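Local coordinates for protein adenine phosphoribosyltransferase (Leishmania donovani, PDB 1QB7) that probably catalyses the transfer of phosphoribose from 5-phospho-alpha-D-ribose 1-diphosphate to adenine, giving AMP and diphosphate in purine salvage, at residues 64-69 with 90-95; 81-86 with 99-104. One frame throughout, in Å; residues are numbered along the deposited sequence.

Interaction 1 of 2, residues 64-69 with 90-95; sequences RYRAMS and AVELEI
The C-terminal ends of helices 51-67 and 86-93 come closest at Arg66 and Leu93, whose CA atoms lie 7.0 Å apart. Leu93 reaches across to helix 51-67 with its two methyl branches. Its CD1 meets CB of Tyr65 at 3.6 Å and approaches the ring obliquely. Its CD2 touches CG of Arg66 at 3.7 Å and also comes near CB of Tyr65. The Arg66 chain runs extended from CG to NE and carries the guanidinium past Leu93 to the end of the other helix. There NH2 of Arg66 gives a hydrogen bond to the carbonyl O of Glu92 at 3.0 Å, with an N-H...O angle of 151°. The donor stands well above the carbonyl plane, 55° out of it. A water accepts from NE of Arg66 at 2.8 Å and gives a weak bond to the same Glu92 O, so two donors reach this one carbonyl. This pairs two helices of the type I phosphoribosyltransferase fold on the same face of its central sheet. The first precedes strand 74-78, and the second joins that strand to strand 97-100 in a beta-alpha-beta crossover. The Glu92 chain bends at chi2 (-57°), which brings OE1 within a long salt bridge of NH2 of Arg66, at 3.8 Å. Its other oxygen, OE2, forms a salt bridge with Arg58 of the second subunit. The Tyr65 ring leads away from Leu93 towards the sheet, where OH is hydrogen-bonded to Glu170 on strand 167-173.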
loop_
_atom_site.group_PDB
_atom_site.type_symbol
_atom_site.label_atom_id
_atom_site.label_comp_id
_atom_site.label_asym_id
_atom_site.label_seq_id
_atom_site.Cartn_x
_atom_site.Cartn_y
_atom_site.Cartn_z
ATOM N N ARG A 64 11.551 -2.261 -17.865
ATOM C CA ARG A 64 11.878 -3.670 -17.811
ATOM C C ARG A 64 10.742 -4.534 -18.335
ATOM O O ARG A 64 10.947 -5.366 -19.218
ATOM C CB ARG A 64 12.220 -4.080 -16.380
ATOM C CG ARG A 64 12.486 -5.554 -16.227
ATOM C CD ARG A 64 12.846 -5.884 -14.804
ATOM N NE ARG A 64 13.110 -7.308 -14.635
ATOM C CZ ARG A 64 14.220 -7.923 -15.034
ATOM N NH1 ARG A 64 15.189 -7.238 -15.626
ATOM N NH2 ARG A 64 14.362 -9.228 -14.830
ATOM N N TYR A 65 9.535 -4.307 -17.829
ATOM C CA TYR A 65 8.398 -5.116 -18.242
ATOM C C TYR A 65 7.860 -4.844 -19.643
ATOM O O TYR A 65 7.321 -5.749 -20.277
ATOM C CB TYR A 65 7.312 -5.087 -17.165
ATOM C CG TYR A 65 7.851 -5.576 -15.834
ATOM C CD1 TYR A 65 8.495 -6.811 -15.741
ATOM C CD2 TYR A 65 7.798 -4.775 -14.692
ATOM C CE1 TYR A 65 9.080 -7.237 -14.552
ATOM C CE2 TYR A 65 8.386 -5.192 -13.492
ATOM C CZ TYR A 65 9.026 -6.423 -13.434
ATOM O OH TYR A 65 9.643 -6.832 -12.274
ATOM N N ARG A 66 8.035 -3.616 -20.134
ATOM C CA ARG A 66 7.603 -3.254 -21.490
ATOM C C ARG A 66 8.513 -3.939 -22.506
ATOM O O ARG A 66 8.083 -4.302 -23.602
ATOM C CB ARG A 66 7.650 -1.735 -21.705
ATOM C CG ARG A 66 6.446 -1.005 -21.152
ATOM C CD ARG A 66 6.435 0.473 -21.531
ATOM N NE ARG A 66 5.213 1.126 -21.052
ATOM C CZ ARG A 66 5.137 2.392 -20.646
ATOM N NH1 ARG A 66 6.215 3.164 -20.665
ATOM N NH2 ARG A 66 3.993 2.875 -20.170
ATOM N N ALA A 67 9.773 -4.119 -22.119
ATOM C CA ALA A 67 10.770 -4.763 -22.959
ATOM C C ALA A 67 10.707 -6.287 -22.842
ATOM O O ALA A 67 11.217 -7.007 -23.702
ATOM C CB ALA A 67 12.163 -4.269 -22.579
ATOM N N MET A 68 10.051 -6.775 -21.795
ATOM C CA MET A 68 9.947 -8.209 -21.550
ATOM C C MET A 68 9.034 -8.964 -22.515
ATOM O O MET A 68 7.986 -8.458 -22.930
ATOM C CB MET A 68 9.503 -8.448 -20.107
ATOM C CG MET A 68 9.732 -9.850 -19.602
ATOM S SD MET A 68 9.470 -9.953 -17.830
ATOM C CE MET A 68 10.974 -9.255 -17.192
ATOM N N SER A 69 9.437 -10.187 -22.852
ATOM C CA SER A 69 8.670 -11.035 -23.757
ATOM C C SER A 69 8.778 -12.517 -23.371
ATOM O O SER A 69 9.882 -13.056 -23.246
ATOM C CB SER A 69 9.136 -10.827 -25.200
ATOM O OG SER A 69 8.284 -11.509 -26.106
ATOM N N ALA A 90 1.998 -0.997 -12.545
ATOM C CA ALA A 90 0.835 -1.582 -13.206
ATOM C C ALA A 90 0.015 -0.567 -14.004
ATOM O O ALA A 90 -0.499 -0.889 -15.078
ATOM C CB ALA A 90 -0.052 -2.290 -12.179
ATOM N N VAL A 91 -0.093 0.656 -13.489
ATOM C CA VAL A 91 -0.854 1.709 -14.164
ATOM C C VAL A 91 -0.220 2.074 -15.512
ATOM O O VAL A 91 -0.923 2.376 -16.478
ATOM C CB VAL A 91 -1.007 2.973 -13.266
ATOM C CG1 VAL A 91 0.293 3.745 -13.181
ATOM C CG2 VAL A 91 -2.127 3.850 -13.777
ATOM N N GLU A 92 1.106 1.996 -15.579
ATOM C CA GLU A 92 1.838 2.299 -16.801
ATOM C C GLU A 92 1.777 1.139 -17.796
ATOM O O GLU A 92 1.651 1.346 -19.005
ATOM C CB GLU A 92 3.296 2.619 -16.475
ATOM C CG GLU A 92 3.482 3.855 -15.614
ATOM C CD GLU A 92 2.867 5.107 -16.226
ATOM O OE1 GLU A 92 2.735 5.186 -17.467
ATOM O OE2 GLU A 92 2.522 6.029 -15.461
ATOM N N LEU A 93 1.906 -0.078 -17.277
ATOM C CA LEU A 93 1.863 -1.285 -18.091
ATOM C C LEU A 93 0.432 -1.600 -18.502
ATOM O O LEU A 93 0.197 -2.440 -19.377
ATOM C CB LEU A 93 2.425 -2.472 -17.305
ATOM C CG LEU A 93 3.883 -2.410 -16.856
ATOM C CD1 LEU A 93 4.214 -3.652 -16.035
ATOM C CD2 LEU A 93 4.786 -2.301 -18.068
ATOM N N GLU A 94 -0.518 -0.947 -17.831
ATOM C CA GLU A 94 -1.942 -1.135 -18.085
ATOM C C GLU A 94 -2.380 -2.579 -17.843
ATOM O O GLU A 94 -3.074 -3.182 -18.667
ATOM C CB GLU A 94 -2.304 -0.669 -19.500
ATOM C CG GLU A 94 -1.988 0.804 -19.734
ATOM C CD GLU A 94 -2.359 1.299 -21.126
ATOM O OE1 GLU A 94 -2.536 0.466 -22.043
ATOM O OE2 GLU A 94 -2.465 2.533 -21.300
ATOM N N ILE A 95 -1.920 -3.143 -16.725
ATOM C CA ILE A 95 -2.274 -4.505 -16.325
ATOM C C ILE A 95 -2.800 -4.440 -14.886
ATOM O O ILE A 95 -2.571 -3.455 -14.176
ATOM C CB ILE A 95 -1.076 -5.500 -16.437
ATOM C CG1 ILE A 95 0.109 -5.032 -15.581
ATOM C CG2 ILE A 95 -0.672 -5.681 -17.902
ATOM C CD1 ILE A 95 1.279 -5.993 -15.579
HETATM O O HOH W 1 2.967 -0.524 -21.508
#

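Interaction 2 of 2, residues 81-86 with 99-104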
loop_
_atom_site.group_PDB
_atom_site.type_symbol
_atom_site.label_atom_id
_atom_site.label_comp_id
_atom_site.label_asym_id
_atom_site.label_seq_id
_atom_site.Cartn_x
_atom_site.Cartn_y
_atom_site.Cartn_z
ATOM N N ARG A 81 3.830 -2.957 2.120
ATOM C CA ARG A 81 4.903 -2.260 1.432
ATOM C C ARG A 81 4.998 -2.514 -0.073
ATOM O O ARG A 81 5.493 -1.663 -0.818
ATOM C CB ARG A 81 6.217 -2.468 2.187
ATOM C CG ARG A 81 6.047 -2.118 3.675
ATOM C CD ARG A 81 7.330 -2.116 4.477
ATOM N NE ARG A 81 8.059 -3.375 4.395
ATOM C CZ ARG A 81 8.582 -4.019 5.437
ATOM N NH1 ARG A 81 8.413 -3.561 6.667
ATOM N NH2 ARG A 81 9.244 -5.150 5.250
ATOM N N GLY A 82 4.458 -3.649 -0.520
ATOM C CA GLY A 82 4.444 -3.965 -1.941
ATOM C C GLY A 82 3.385 -3.119 -2.644
ATOM O O GLY A 82 3.445 -2.904 -3.860
ATOM N N PHE A 83 2.407 -2.643 -1.871
ATOM C CA PHE A 83 1.324 -1.796 -2.377
ATOM C C PHE A 83 1.872 -0.432 -2.788
ATOM O O PHE A 83 1.259 0.286 -3.575
ATOM C CB PHE A 83 0.273 -1.555 -1.286
ATOM C CG PHE A 83 -0.552 -2.764 -0.932
ATOM C CD1 PHE A 83 -0.267 -4.023 -1.460
ATOM C CD2 PHE A 83 -1.642 -2.632 -0.071
ATOM C CE1 PHE A 83 -1.055 -5.132 -1.132
ATOM C CE2 PHE A 83 -2.431 -3.729 0.259
ATOM C CZ PHE A 83 -2.138 -4.984 -0.274
ATOM N N LEU A 84 3.018 -0.075 -2.224
ATOM C CA LEU A 84 3.661 1.202 -2.483
ATOM C C LEU A 84 4.318 1.320 -3.848
ATOM O O LEU A 84 4.473 2.426 -4.364
ATOM C CB LEU A 84 4.717 1.474 -1.407
ATOM C CG LEU A 84 4.213 1.575 0.036
ATOM C CD1 LEU A 84 5.387 1.507 0.992
ATOM C CD2 LEU A 84 3.438 2.864 0.223
ATOM N N PHE A 85 4.706 0.190 -4.429
ATOM C CA PHE A 85 5.394 0.219 -5.713
ATOM C C PHE A 85 4.645 -0.435 -6.863
ATOM O O PHE A 85 4.784 -0.024 -8.019
ATOM C CB PHE A 85 6.774 -0.425 -5.565
ATOM C CG PHE A 85 7.601 0.176 -4.468
ATOM C CD1 PHE A 85 8.304 1.361 -4.677
ATOM C CD2 PHE A 85 7.656 -0.429 -3.212
ATOM C CE1 PHE A 85 9.042 1.938 -3.654
ATOM C CE2 PHE A 85 8.394 0.141 -2.179
ATOM C CZ PHE A 85 9.089 1.327 -2.401
ATOM N N GLY A 86 3.846 -1.444 -6.535
ATOM C CA GLY A 86 3.095 -2.164 -7.545
ATOM C C GLY A 86 2.172 -1.341 -8.422
ATOM O O GLY A 86 2.330 -1.341 -9.643
ATOM N N LEU A 99 -3.746 -7.826 -4.912
ATOM C CA LEU A 99 -3.279 -7.683 -3.536
ATOM C C LEU A 99 -3.158 -8.995 -2.771
ATOM O O LEU A 99 -4.099 -9.786 -2.734
ATOM C CB LEU A 99 -4.244 -6.789 -2.746
ATOM C CG LEU A 99 -4.445 -5.306 -3.047
ATOM C CD1 LEU A 99 -4.999 -5.075 -4.438
ATOM C CD2 LEU A 99 -5.401 -4.751 -2.014
ATOM N N MET A 100 -1.998 -9.232 -2.170
ATOM C CA MET A 100 -1.839 -10.420 -1.344
ATOM C C MET A 100 -1.934 -9.917 0.096
ATOM O O MET A 100 -1.105 -9.124 0.546
ATOM C CB MET A 100 -0.506 -11.128 -1.582
ATOM C CG MET A 100 -0.396 -12.423 -0.790
ATOM S SD MET A 100 1.099 -13.364 -1.102
ATOM C CE MET A 100 2.243 -12.547 -0.005
ATOM N N ARG A 101 -2.984 -10.336 0.792
ATOM C CA ARG A 101 -3.206 -9.904 2.166
ATOM C C ARG A 101 -3.673 -11.062 3.038
ATOM O O ARG A 101 -3.997 -12.136 2.533
ATOM C CB ARG A 101 -4.289 -8.819 2.209
ATOM C CG ARG A 101 -4.263 -7.804 1.065
ATOM C CD ARG A 101 -5.211 -6.648 1.348
ATOM N NE ARG A 101 -4.759 -5.908 2.518
ATOM C CZ ARG A 101 -5.343 -4.822 3.010
ATOM N NH1 ARG A 101 -6.438 -4.329 2.449
ATOM N NH2 ARG A 101 -4.832 -4.238 4.083
ATOM N N LYS A 102 -3.691 -10.844 4.352
ATOM C CA LYS A 102 -4.185 -11.857 5.274
ATOM C C LYS A 102 -5.682 -11.970 4.994
ATOM O O LYS A 102 -6.295 -11.017 4.510
ATOM C CB LYS A 102 -3.940 -11.447 6.729
ATOM C CG LYS A 102 -2.498 -11.601 7.177
ATOM C CD LYS A 102 -2.347 -11.383 8.673
ATOM C CE LYS A 102 -0.878 -11.451 9.101
ATOM N NZ LYS A 102 -0.247 -12.748 8.718
ATOM N N ALA A 103 -6.263 -13.132 5.278
ATOM C CA ALA A 103 -7.682 -13.374 5.031
ATOM C C ALA A 103 -8.611 -12.316 5.620
ATOM O O ALA A 103 -9.565 -11.898 4.967
ATOM C CB ALA A 103 -8.082 -14.766 5.525
ATOM N N ASP A 104 -8.302 -11.845 6.824
ATOM C CA ASP A 104 -9.143 -10.847 7.480
ATOM C C ASP A 104 -9.045 -9.424 6.920
ATOM O O ASP A 104 -9.609 -8.484 7.493
ATOM C CB ASP A 104 -8.922 -10.858 9.001
ATOM C CG ASP A 104 -7.517 -10.424 9.409
ATOM O OD1 ASP A 104 -6.690 -10.068 8.542
ATOM O OD2 ASP A 104 -7.244 -10.431 10.630
#
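Phe83, in a turn with helical backbone angles, lies nearest Leu99 on strand 97-100, with 7.6 Å between their CA atoms and no hydrogen bond between the segments. The Phe83 ring reaches across, its CZ leading. CZ lies 3.6 Å from CG of Leu99, and the two side chains cross at about a right angle. CB and CD2 of Leu99 close round the same end of the ring. Arg101 adds its aliphatic part: CG meets CZ of Phe83 at 3.8 Å, in the plane of the ring. Its chain then bends at chi3 (64°) and brings the guanidinium to the ring with the two planes 76° apart. CE2 of Phe83 thus sits over one guanidinium face, near its rim. A salt bridge from NE to Asp79 holds the Arg101 head, and NH2 binds a citrate, probably from the crystallisation liquor. Arg81, at the start of the same turn, hydrogen-bonds N7 of the bound adenine. The contact lies between the loop before helix 86-93 and strand 97-100, which is outermost in the sheet of this chain, beside strand 74-78. Leu84 of the second subunit packs on Phe83, while Met100 turns to helix 152-163.

How the interactions relate
Followed from the N terminus, the chain reaches helix 51-67, then passes through strand 74-78 and the turn at 81-86, into helix 86-93 and on to strand 97-100. Interaction 1 closes the loop from 64-69 to 90-95, which holds strand 74-78 and the turn. Interaction 2 opens inside that loop, at 81-86, and closes beyond it, at 99-104. The two therefore cross rather than nest. Interaction 1 joins two helices away from the centre of the chain. Interaction 2 joins the turn of the adenine pocket to strand 97-100. Their centres are about 19 Å apart, and both border the second subunit of the homodimer.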